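Local coordinates for coenzyme F420-dependent N(5),N(10)-methenyltetrahydromethanopterin reductase-related protein (Desulfurobacterium thermolithotrophum DSM 11699, PDB 6HUZ) that binds the iron-guanylylpyridinol cofactor and, as a bacterial [Fe]-hydrogenase paralog, uses tetrahydrofolate derivatives as substrates, at residues 3-7 with 75-79; 107-113 with 137-143; 157-163 with 189-195. All coordinates share one frame; numbering follows the deposited sequence.

Contact 1: 3-7 with 75-79; sequences VTVYG and DIEAA. With FE9 (iron-guanylyl pyridinol cofactor), chain B.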
loop_
_atom_site.group_PDB
_atom_site.type_symbol
_atom_site.label_atom_id
_atom_site.label_comp_id
_atom_site.label_asym_id
_atom_site.label_seq_id
_atom_site.Cartn_x
_atom_site.Cartn_y
_atom_site.Cartn_z
ATOM N N VAL A 3 10.876 -37.025 2.465
ATOM C CA VAL A 3 10.599 -35.724 1.821
ATOM C C VAL A 3 10.986 -35.803 0.346
ATOM O O VAL A 3 12.061 -36.310 0.026
ATOM C CB VAL A 3 11.461 -34.608 2.467
ATOM C CG1 VAL A 3 11.088 -33.225 1.942
ATOM C CG2 VAL A 3 11.405 -34.654 3.980
ATOM N N THR A 4 10.142 -35.283 -0.530
ATOM C CA THR A 4 10.425 -35.217 -1.956
ATOM C C THR A 4 10.429 -33.738 -2.324
ATOM O O THR A 4 9.457 -33.016 -2.062
ATOM C CB THR A 4 9.397 -35.952 -2.826
ATOM O OG1 THR A 4 9.423 -37.340 -2.498
ATOM C CG2 THR A 4 9.681 -35.787 -4.323
ATOM N N VAL A 5 11.522 -33.286 -2.931
ATOM C CA VAL A 5 11.659 -31.910 -3.398
ATOM C C VAL A 5 11.455 -32.033 -4.876
ATOM O O VAL A 5 12.086 -32.879 -5.516
ATOM C CB VAL A 5 13.036 -31.305 -3.059
ATOM C CG1 VAL A 5 13.228 -29.964 -3.773
ATOM C CG2 VAL A 5 13.185 -31.142 -1.536
ATOM N N TYR A 6 10.572 -31.229 -5.423
ATOM C CA TYR A 6 10.283 -31.258 -6.850
ATOM C C TYR A 6 10.955 -30.063 -7.477
ATOM O O TYR A 6 10.567 -28.961 -7.164
ATOM C CB TYR A 6 8.767 -31.221 -7.066
ATOM C CG TYR A 6 8.132 -32.575 -6.829
ATOM C CD1 TYR A 6 8.088 -33.529 -7.834
ATOM C CD2 TYR A 6 7.592 -32.908 -5.593
ATOM C CE1 TYR A 6 7.555 -34.796 -7.607
ATOM C CE2 TYR A 6 7.050 -34.173 -5.357
ATOM C CZ TYR A 6 6.999 -35.100 -6.379
ATOM O OH TYR A 6 6.463 -36.351 -6.151
ATOM N N GLY A 7 11.961 -30.280 -8.324
ATOM C CA GLY A 7 12.689 -29.199 -8.986
ATOM C C GLY A 7 14.111 -29.033 -8.486
ATOM O O GLY A 7 14.332 -28.862 -7.297
ATOM N N ASP A 75 8.119 -38.111 -11.384
ATOM C CA ASP A 75 7.381 -37.372 -10.358
ATOM C C ASP A 75 6.383 -38.250 -9.634
ATOM O O ASP A 75 6.226 -38.123 -8.425
ATOM C CB ASP A 75 6.626 -36.186 -10.984
ATOM C CG ASP A 75 7.472 -35.017 -11.458
ATOM O OD1 ASP A 75 8.685 -34.993 -11.155
ATOM O OD2 ASP A 75 6.919 -34.131 -12.138
ATOM N N ILE A 76 5.702 -39.140 -10.365
ATOM C CA ILE A 76 4.725 -40.043 -9.755
ATOM C C ILE A 76 5.419 -41.028 -8.814
ATOM O O ILE A 76 4.959 -41.248 -7.697
ATOM C CB ILE A 76 3.882 -40.778 -10.829
ATOM C CG1 ILE A 76 2.854 -39.811 -11.458
ATOM C CG2 ILE A 76 3.180 -41.993 -10.208
ATOM C CD1 ILE A 76 1.986 -40.426 -12.551
ATOM N N GLU A 77 6.514 -41.624 -9.246
ATOM C CA GLU A 77 7.200 -42.577 -8.386
ATOM C C GLU A 77 7.792 -41.866 -7.187
ATOM O O GLU A 77 7.805 -42.425 -6.092
ATOM C CB GLU A 77 8.264 -43.364 -9.155
ATOM C CG GLU A 77 7.703 -44.586 -9.860
ATOM C CD GLU A 77 7.116 -45.632 -8.931
ATOM O OE1 GLU A 77 7.828 -46.073 -8.000
ATOM O OE2 GLU A 77 5.939 -46.011 -9.135
ATOM N N ALA A 78 8.255 -40.625 -7.380
ATOM C CA ALA A 78 8.845 -39.831 -6.312
ATOM C C ALA A 78 7.825 -39.486 -5.219
ATOM O O ALA A 78 8.221 -39.218 -4.088
ATOM C CB ALA A 78 9.419 -38.542 -6.888
ATOM N N ALA A 79 6.525 -39.493 -5.547
ATOM C CA ALA A 79 5.467 -39.160 -4.581
ATOM C C ALA A 79 5.066 -40.320 -3.659
ATOM O O ALA A 79 4.650 -40.078 -2.533
ATOM C CB ALA A 79 4.234 -38.683 -5.331
HETATM O O2 FE9 B . 14.017 -17.776 -7.905
HETATM FE FE FE9 B . 12.647 -18.415 -5.056
HETATM C C1F FE9 B . 14.336 -19.009 -4.673
HETATM O O1F FE9 B . 15.379 -19.379 -4.432
HETATM C C2F FE9 B . 12.563 -17.695 -3.370
HETATM O O2F FE9 B . 12.512 -17.286 -2.318
HETATM C C8 FE9 B . 11.761 -20.015 -4.520
HETATM O O18 FE9 B . 11.491 -20.260 -3.357
HETATM C C7 FE9 B . 11.370 -21.008 -5.602
HETATM C C6 FE9 B . 12.047 -20.533 -6.855
HETATM N N1 FE9 B . 12.731 -19.307 -6.795
HETATM C C5 FE9 B . 12.004 -21.350 -8.079
HETATM C C5M FE9 B . 11.221 -22.631 -8.090
HETATM C C4 FE9 B . 12.697 -20.848 -9.277
HETATM C C3 FE9 B . 13.413 -19.544 -9.209
HETATM C C3M FE9 B . 14.162 -18.976 -10.387
HETATM C C2 FE9 B . 13.412 -18.791 -7.899
HETATM O O3P FE9 B . 12.571 -21.582 -10.416
HETATM P P1 FE9 B . 13.725 -22.559 -10.985
HETATM O O1P FE9 B . 15.006 -22.183 -10.410
HETATM O O2P FE9 B . 13.824 -22.283 -12.576
HETATM O "O5'" FE9 B . 13.279 -24.038 -10.592
HETATM C "C5'" FE9 B . 12.193 -24.702 -11.220
HETATM C "C4'" FE9 B . 12.624 -26.154 -11.394
HETATM O "O4'" FE9 B . 11.522 -26.926 -11.855
HETATM C "C1'" FE9 B . 12.033 -27.943 -12.706
HETATM C "C2'" FE9 B . 13.119 -27.237 -13.490
HETATM O "O2'" FE9 B . 14.071 -28.120 -14.100
HETATM C "C3'" FE9 B . 13.733 -26.330 -12.431
HETATM O "O3'" FE9 B . 14.878 -26.908 -11.802
HETATM N N9A FE9 B . 10.932 -28.534 -13.491
HETATM C C4A FE9 B . 10.262 -29.575 -13.054
HETATM N N3A FE9 B . 10.395 -30.368 -11.966
HETATM C C2A FE9 B . 9.570 -31.426 -11.828
HETATM N N2A FE9 B . 9.709 -32.168 -10.707
HETATM N N1A FE9 B . 8.621 -31.758 -12.725
HETATM C C6A FE9 B . 8.443 -31.075 -13.870
HETATM O O6A FE9 B . 7.552 -31.383 -14.679
HETATM C C5A FE9 B . 9.273 -29.890 -14.094
HETATM N N7A FE9 B . 9.398 -28.957 -15.049
HETATM C C8A FE9 B . 10.410 -28.136 -14.668
HETATM O O HOH W 1 12.867 -16.399 -6.024
#
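With CG anti to its carbonyl carbon (chi1 -78°), Tyr6 carries its ring from the strand to helix 75-79, where its hydroxyl finds Asp75 O; Thr4 likewise holds OG1 beside its own backbone N and faces Ala78. The strand is the first of the Rossmann-like parallel sheet of the HMD N-terminal domain, and 75-79, a short helical turn, runs roughly antiparallel to it. Two strand hydroxyls donate to helix carbonyls. Tyr6 OH lies in the carbonyl plane of Asp75 O at 2.9 Å, and Thr4 OG1 reaches Ala78 O at 2.7 Å from a position tilted out of that carbonyl's plane. Apolar groups fill in between the bonds: Ala78 CB sits 3.8 Å from Thr4 CG2, and Thr4 CG2 in turn lies over one face of the Tyr6 ring, offset toward its rim. Ala79 CB approaches Tyr6 OH to 3.3 Å.

Asp75 also binds the guanine of the cofactor through both carboxylate oxygens: FE9 N1A donates almost straight (178°) to Asp75 OD2 at 3.0 Å, and FE9 N2A donates along a more bent path to Asp75 OD1, also at 3.0 Å. Ser49 OG holds Asp75 OD1 as well, a second-shell bond that, with the two guanine N-H groups, is likely to fix the carboxylate's rotation. Tyr6 meets this carboxylate nearly at right angles (planes 83° apart), and FE9 N2A lies at the ring edge, in plane. At Gly7, where the glycine-rich turn begins, a CB would crowd the ribose at FE9 C4' and press on Tyr6 O; further along, Gly9 and Ser10 donate backbone N-H groups to the cofactor. At the pyridinol end the iron carries a water 2.2 Å from FE9 FE, and this water donates to FE9 O2 at 2.6 Å.

Contact 2: 107-113 with 137-143; sequences LVENAVI and REDIGFS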
loop_
_atom_site.group_PDB
_atom_site.type_symbol
_atom_site.label_atom_id
_atom_site.label_comp_id
_atom_site.label_asym_id
_atom_site.label_seq_id
_atom_site.Cartn_x
_atom_site.Cartn_y
_atom_site.Cartn_z
ATOM N N LEU A 107 0.504 -39.625 -3.027
ATOM C CA LEU A 107 1.109 -39.217 -1.760
ATOM C C LEU A 107 0.577 -40.082 -0.626
ATOM O O LEU A 107 -0.551 -40.557 -0.706
ATOM C CB LEU A 107 0.874 -37.709 -1.502
ATOM C CG LEU A 107 1.545 -36.778 -2.517
ATOM C CD1 LEU A 107 0.968 -35.331 -2.445
ATOM C CD2 LEU A 107 3.056 -36.780 -2.363
ATOM N N VAL A 108 1.389 -40.314 0.416
ATOM C CA VAL A 108 0.967 -41.152 1.539
ATOM C C VAL A 108 -0.156 -40.500 2.296
ATOM O O VAL A 108 -0.318 -39.276 2.227
ATOM C CB VAL A 108 2.122 -41.529 2.510
ATOM C CG1 VAL A 108 3.308 -42.121 1.758
ATOM C CG2 VAL A 108 2.553 -40.351 3.380
ATOM N N GLU A 109 -0.936 -41.292 3.032
ATOM C CA GLU A 109 -2.030 -40.704 3.800
ATOM C C GLU A 109 -1.477 -39.596 4.728
ATOM O O GLU A 109 -0.403 -39.759 5.304
ATOM C CB GLU A 109 -2.785 -41.785 4.586
ATOM C CG GLU A 109 -4.097 -41.300 5.191
ATOM C CD GLU A 109 -5.288 -41.286 4.250
ATOM O OE1 GLU A 109 -5.142 -41.741 3.091
ATOM O OE2 GLU A 109 -6.372 -40.819 4.674
ATOM N N ASN A 110 -2.209 -38.462 4.833
ATOM C CA ASN A 110 -1.875 -37.280 5.639
ATOM C C ASN A 110 -0.627 -36.535 5.146
ATOM O O ASN A 110 -0.047 -35.769 5.902
ATOM C CB ASN A 110 -1.762 -37.631 7.119
ATOM C CG ASN A 110 -2.991 -38.329 7.654
ATOM O OD1 ASN A 110 -4.128 -37.866 7.495
ATOM N ND2 ASN A 110 -2.798 -39.463 8.304
ATOM N N ALA A 111 -0.215 -36.736 3.883
ATOM C CA ALA A 111 0.944 -36.018 3.346
ATOM C C ALA A 111 0.601 -34.518 3.247
ATOM O O ALA A 111 -0.582 -34.170 3.205
ATOM C CB ALA A 111 1.278 -36.526 1.956
ATOM N N VAL A 112 1.616 -33.635 3.188
ATOM C CA VAL A 112 1.383 -32.182 3.049
ATOM C C VAL A 112 2.127 -31.728 1.777
ATOM O O VAL A 112 3.270 -32.120 1.562
ATOM C CB VAL A 112 1.766 -31.349 4.315
ATOM C CG1 VAL A 112 3.185 -31.646 4.788
ATOM C CG2 VAL A 112 1.552 -29.822 4.109
ATOM N N ILE A 113 1.457 -30.930 0.923
ATOM C CA ILE A 113 2.028 -30.394 -0.309
ATOM C C ILE A 113 2.441 -28.953 0.038
ATOM O O ILE A 113 1.622 -28.219 0.582
ATOM C CB ILE A 113 0.977 -30.424 -1.459
ATOM C CG1 ILE A 113 0.796 -31.858 -1.977
ATOM C CG2 ILE A 113 1.361 -29.464 -2.587
ATOM C CD1 ILE A 113 -0.421 -32.054 -2.895
ATOM N N ARG A 137 -8.915 -37.260 -1.395
ATOM C CA ARG A 137 -7.695 -36.802 -0.705
ATOM C C ARG A 137 -7.902 -35.629 0.260
ATOM O O ARG A 137 -7.050 -34.738 0.354
ATOM C CB ARG A 137 -6.606 -36.458 -1.746
ATOM C CG ARG A 137 -6.027 -37.694 -2.482
ATOM C CD ARG A 137 -5.967 -38.997 -1.693
ATOM N NE ARG A 137 -5.085 -38.941 -0.522
ATOM C CZ ARG A 137 -3.775 -39.188 -0.540
ATOM N NH1 ARG A 137 -3.165 -39.493 -1.676
ATOM N NH2 ARG A 137 -3.067 -39.127 0.579
ATOM N N GLU A 138 -8.997 -35.651 1.017
ATOM C CA GLU A 138 -9.283 -34.585 1.982
ATOM C C GLU A 138 -8.292 -34.619 3.144
ATOM O O GLU A 138 -8.305 -33.727 3.979
ATOM C CB GLU A 138 -10.707 -34.722 2.523
ATOM C CG GLU A 138 -11.767 -34.426 1.483
ATOM C CD GLU A 138 -12.094 -35.573 0.546
ATOM O OE1 GLU A 138 -11.494 -36.667 0.678
ATOM O OE2 GLU A 138 -12.961 -35.368 -0.331
ATOM N N ASP A 139 -7.456 -35.656 3.206
ATOM C CA ASP A 139 -6.451 -35.809 4.244
ATOM C C ASP A 139 -5.195 -35.027 3.880
ATOM O O ASP A 139 -4.384 -34.725 4.751
ATOM C CB ASP A 139 -6.088 -37.295 4.391
ATOM C CG ASP A 139 -5.433 -37.861 3.147
ATOM O OD1 ASP A 139 -6.103 -37.910 2.090
ATOM O OD2 ASP A 139 -4.254 -38.240 3.223
ATOM N N ILE A 140 -5.009 -34.724 2.593
ATOM C CA ILE A 140 -3.821 -33.995 2.177
ATOM C C ILE A 140 -3.829 -32.565 2.674
ATOM O O ILE A 140 -4.826 -31.853 2.531
ATOM C CB ILE A 140 -3.610 -34.061 0.647
ATOM C CG1 ILE A 140 -3.338 -35.541 0.240
ATOM C CG2 ILE A 140 -2.458 -33.140 0.229
ATOM C CD1 ILE A 140 -2.528 -35.725 -0.977
ATOM N N GLY A 141 -2.693 -32.168 3.249
ATOM C CA GLY A 141 -2.482 -30.834 3.776
ATOM C C GLY A 141 -1.793 -29.918 2.789
ATOM O O GLY A 141 -1.065 -30.368 1.911
ATOM N N PHE A 142 -2.024 -28.617 2.925
ATOM C CA PHE A 142 -1.434 -27.595 2.048
ATOM C C PHE A 142 -0.770 -26.530 2.859
ATOM O O PHE A 142 -1.407 -25.938 3.714
ATOM C CB PHE A 142 -2.512 -26.955 1.169
ATOM C CG PHE A 142 -3.024 -27.960 0.178
ATOM C CD1 PHE A 142 -4.049 -28.824 0.513
ATOM C CD2 PHE A 142 -2.436 -28.086 -1.072
ATOM C CE1 PHE A 142 -4.514 -29.752 -0.398
ATOM C CE2 PHE A 142 -2.894 -29.025 -1.969
ATOM C CZ PHE A 142 -3.926 -29.854 -1.626
ATOM N N SER A 143 0.507 -26.276 2.604
ATOM C CA SER A 143 1.256 -25.255 3.336
ATOM C C SER A 143 2.429 -24.815 2.471
ATOM O O SER A 143 2.341 -24.929 1.249
ATOM C CB SER A 143 1.736 -25.810 4.670
ATOM O OG SER A 143 2.386 -24.834 5.465
HETATM O O HOH W 2 -7.670 -40.334 2.071
HETATM O O HOH W 3 -4.370 -35.228 7.433
#
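Ile113, Asp139 and Ile140 have the most surface buried where strands 112-115 and 141-144 pair in parallel as the last two strands of the six-stranded Rossmann-like sheet. Ile113 N donates to Gly141 O at 2.8 Å, and Ile113 O accepts from Ser143 N, so the residue bridges two backbone bonds of the ladder. Its CD1 packs 3.9 Å from Ile140 CG2 and touches Phe142 CE2, the two side chains of Ile113 and Phe142 lying side by side. Ile140 CD1 reaches the other way, to Leu107 CD1 at 3.8 Å, and also sits over the centre of one face of the Arg137 guanidinium.

Ahead of the strands, Asp139 links two beta turns. Its CG stands between the backbone N and the carbonyl carbon (chi1 64°), from where OD2 takes the Asn110 N-H on its anti lone pair at 2.6 Å. On the syn side, Arg137 grips the carboxylate side-on, NE to OD1 and NH2 to OD2. The Glu109 carboxylate stacks almost parallel on that of Asp139; the neighbouring guanidinium probably eases this like-charge approach. Arg137 NH1 and NH2 both converge on Leu107 O, NH1 at 3.0 Å.

Contact 3: 157-163 with 189-195; sequences KHYLIAT and KEAYLLP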
loop_
_atom_site.group_PDB
_atom_site.type_symbol
_atom_site.label_atom_id
_atom_site.label_comp_id
_atom_site.label_asym_id
_atom_site.label_seq_id
_atom_site.Cartn_x
_atom_site.Cartn_y
_atom_site.Cartn_z
ATOM N N LYS A 157 18.392 -18.644 6.085
ATOM C CA LYS A 157 18.492 -19.150 7.450
ATOM C C LYS A 157 17.130 -19.378 8.013
ATOM O O LYS A 157 16.961 -19.330 9.210
ATOM C CB LYS A 157 19.244 -18.141 8.323
ATOM C CG LYS A 157 20.499 -17.595 7.651
ATOM C CD LYS A 157 21.567 -17.139 8.636
ATOM C CE LYS A 157 22.060 -15.746 8.343
ATOM N NZ LYS A 157 23.507 -15.608 8.664
ATOM N N HIS A 158 16.134 -19.622 7.169
ATOM C CA HIS A 158 14.777 -19.748 7.714
ATOM C C HIS A 158 13.862 -20.233 6.640
ATOM O O HIS A 158 14.248 -20.303 5.477
ATOM C CB HIS A 158 14.282 -18.269 8.054
ATOM C CG HIS A 158 14.596 -17.347 6.905
ATOM N ND1 HIS A 158 15.798 -16.655 6.844
ATOM C CD2 HIS A 158 13.920 -17.142 5.752
ATOM C CE1 HIS A 158 15.793 -16.023 5.679
ATOM N NE2 HIS A 158 14.689 -16.293 4.984
ATOM N N TYR A 159 12.626 -20.509 7.020
ATOM C CA TYR A 159 11.562 -20.878 6.091
ATOM C C TYR A 159 10.261 -20.169 6.575
ATOM O O TYR A 159 10.052 -20.020 7.788
ATOM C CB TYR A 159 11.291 -22.374 6.074
ATOM C CG TYR A 159 12.311 -23.193 5.316
ATOM C CD1 TYR A 159 12.390 -23.134 3.930
ATOM C CD2 TYR A 159 13.193 -24.037 5.985
ATOM C CE1 TYR A 159 13.315 -23.890 3.228
ATOM C CE2 TYR A 159 14.122 -24.806 5.290
ATOM C CZ TYR A 159 14.182 -24.725 3.910
ATOM O OH TYR A 159 15.098 -25.449 3.199
ATOM N N LEU A 160 9.403 -19.773 5.627
ATOM C CA LEU A 160 8.112 -19.192 5.917
ATOM C C LEU A 160 7.157 -20.347 5.684
ATOM O O LEU A 160 7.151 -20.919 4.585
ATOM C CB LEU A 160 7.794 -18.012 4.992
ATOM C CG LEU A 160 8.800 -16.876 4.997
ATOM C CD1 LEU A 160 8.226 -15.652 4.245
ATOM C CD2 LEU A 160 9.177 -16.481 6.395
ATOM N N ILE A 161 6.377 -20.699 6.723
ATOM C CA ILE A 161 5.427 -21.817 6.745
ATOM C C ILE A 161 4.014 -21.319 6.923
ATOM O O ILE A 161 3.663 -20.693 7.939
ATOM C CB ILE A 161 5.828 -22.861 7.846
ATOM C CG1 ILE A 161 7.220 -23.440 7.562
ATOM C CG2 ILE A 161 4.801 -24.008 7.964
ATOM C CD1 ILE A 161 7.871 -24.045 8.813
ATOM N N ALA A 162 3.189 -21.591 5.927
ATOM C CA ALA A 162 1.798 -21.113 5.937
ATOM C C ALA A 162 0.920 -21.799 6.972
ATOM O O ALA A 162 0.918 -23.011 7.058
ATOM C CB ALA A 162 1.182 -21.299 4.549
ATOM N N THR A 163 0.149 -21.014 7.732
ATOM C CA THR A 163 -0.769 -21.536 8.738
ATOM C C THR A 163 -2.216 -21.237 8.285
ATOM O O THR A 163 -2.428 -20.598 7.258
ATOM C CB THR A 163 -0.524 -20.869 10.101
ATOM O OG1 THR A 163 -0.993 -19.523 10.042
ATOM C CG2 THR A 163 0.942 -20.918 10.526
ATOM N N LYS A 189 17.426 -23.885 10.474
ATOM C CA LYS A 189 16.696 -22.705 9.987
ATOM C C LYS A 189 15.611 -22.306 10.953
ATOM O O LYS A 189 15.009 -23.161 11.574
ATOM C CB LYS A 189 16.004 -22.994 8.643
ATOM C CG LYS A 189 16.854 -23.695 7.620
ATOM C CD LYS A 189 18.068 -22.915 7.241
ATOM C CE LYS A 189 18.743 -23.586 6.081
ATOM N NZ LYS A 189 20.138 -23.129 5.917
ATOM N N GLU A 190 15.333 -21.005 11.062
ATOM C CA GLU A 190 14.282 -20.509 11.925
ATOM C C GLU A 190 12.949 -20.806 11.226
ATOM O O GLU A 190 12.837 -20.536 10.043
ATOM C CB GLU A 190 14.458 -18.978 12.068
ATOM C CG GLU A 190 13.524 -18.315 13.068
ATOM C CD GLU A 190 13.852 -18.627 14.509
ATOM O OE1 GLU A 190 12.911 -18.851 15.305
ATOM O OE2 GLU A 190 15.059 -18.649 14.841
ATOM N N ALA A 191 11.945 -21.345 11.929
ATOM C CA ALA A 191 10.613 -21.586 11.314
ATOM C C ALA A 191 9.696 -20.345 11.561
ATOM O O ALA A 191 9.316 -20.078 12.703
ATOM C CB ALA A 191 9.965 -22.808 11.935
ATOM N N TYR A 192 9.327 -19.605 10.511
ATOM C CA TYR A 192 8.444 -18.443 10.689
ATOM C C TYR A 192 7.038 -18.853 10.259
ATOM O O TYR A 192 6.786 -18.995 9.067
ATOM C CB TYR A 192 8.934 -17.254 9.846
ATOM C CG TYR A 192 10.192 -16.602 10.378
ATOM C CD1 TYR A 192 10.237 -16.073 11.667
ATOM C CD2 TYR A 192 11.324 -16.484 9.586
ATOM C CE1 TYR A 192 11.383 -15.444 12.148
ATOM C CE2 TYR A 192 12.479 -15.879 10.064
ATOM C CZ TYR A 192 12.505 -15.355 11.339
ATOM O OH TYR A 192 13.658 -14.773 11.804
ATOM N N LEU A 193 6.118 -19.037 11.216
ATOM C CA LEU A 193 4.738 -19.439 10.895
ATOM C C LEU A 193 3.875 -18.208 10.579
ATOM O O LEU A 193 3.584 -17.411 11.470
ATOM C CB LEU A 193 4.121 -20.200 12.082
ATOM C CG LEU A 193 4.949 -21.378 12.628
ATOM C CD1 LEU A 193 4.208 -22.091 13.739
ATOM C CD2 LEU A 193 5.296 -22.325 11.558
ATOM N N LEU A 194 3.440 -18.060 9.337
ATOM C CA LEU A 194 2.609 -16.913 8.962
ATOM C C LEU A 194 1.242 -17.304 8.429
ATOM O O LEU A 194 1.081 -18.387 7.886
ATOM C CB LEU A 194 3.294 -16.118 7.820
ATOM C CG LEU A 194 4.738 -15.690 8.018
ATOM C CD1 LEU A 194 5.169 -14.830 6.856
ATOM C CD2 LEU A 194 4.929 -14.925 9.278
ATOM N N PRO A 195 0.249 -16.396 8.522
ATOM C CA PRO A 195 -1.046 -16.692 7.905
ATOM C C PRO A 195 -0.722 -16.991 6.427
ATOM O O PRO A 195 0.121 -16.325 5.795
ATOM C CB PRO A 195 -1.834 -15.382 8.059
ATOM C CG PRO A 195 -1.168 -14.649 9.151
ATOM C CD PRO A 195 0.281 -15.046 9.114
#
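The Tyr192 ring comes obliquely against His158, its CE2 3.6 Å from His158 CB, and carries Glu190 CG over one face, offset toward the rim. Leu160 CD2 meets the base of the same side chain, 3.5 Å from Tyr192 CB. The Tyr159 ring, on the opposite face of the sheet, is met obliquely by Lys189 CG at 3.8 Å from Tyr159 CE2.

Strands 158-163 and 190-195 are the two parallel strands of a beta-alpha-beta unit whose crossover holds helix 174-186. Six backbone bonds alternate between them in unbroken register; Tyr192 N donates to Tyr159 O at 2.8 Å, nearly along the C=O axis. On one face Ile161 and Leu193 lie side by side, Ile161 CB to Leu193 CD2 at 3.8 Å, beneath helix 174-186. On the other, Leu160 and Leu194 touch through their CD1 methyls and are covered by helix 196-203. The second subunit also packs on this face, with its Asp265 against Tyr192 and its Ala269 against His158. Replacing Tyr192 by alanine is likely to leave His158 CB and Glu190 CG without the ring they pack on and to open a gap beside the second subunit.

A chi1 of 46° turns the His158 ring to where NE2 hydrogen-bonds Ala148 O. His158 N is buried with no partner in the model. The ladder thus rests on backbone bonds with apolar packing on both faces, while His158 NE2 joins the strand to Ala148 of the methenyltetrahydrofolate pocket.

The contacts follow one another along the chain, each closing before the next opens. Contacts 1 and 2, with centres 14 Å apart, share the six-stranded parallel sheet: contact 1 lies on its first strand, 2-6, and contact 2 on 112-115 and the last strand, 141-144. They touch where Ala79 O packs on Leu107 CD2. Contact 3 pairs 158-163, the next strand after 141-144, with 190-195; its centre is 19 Å from that of contact 2, and Ser143 OG probably bonds Ala162 O. Contacts 1 and 3 have centres 22 Å apart and do not touch. The cofactor's guanine is held at contact 1, while contact 3 stands near its iron end, the methenyltetrahydrofolate and the second subunit.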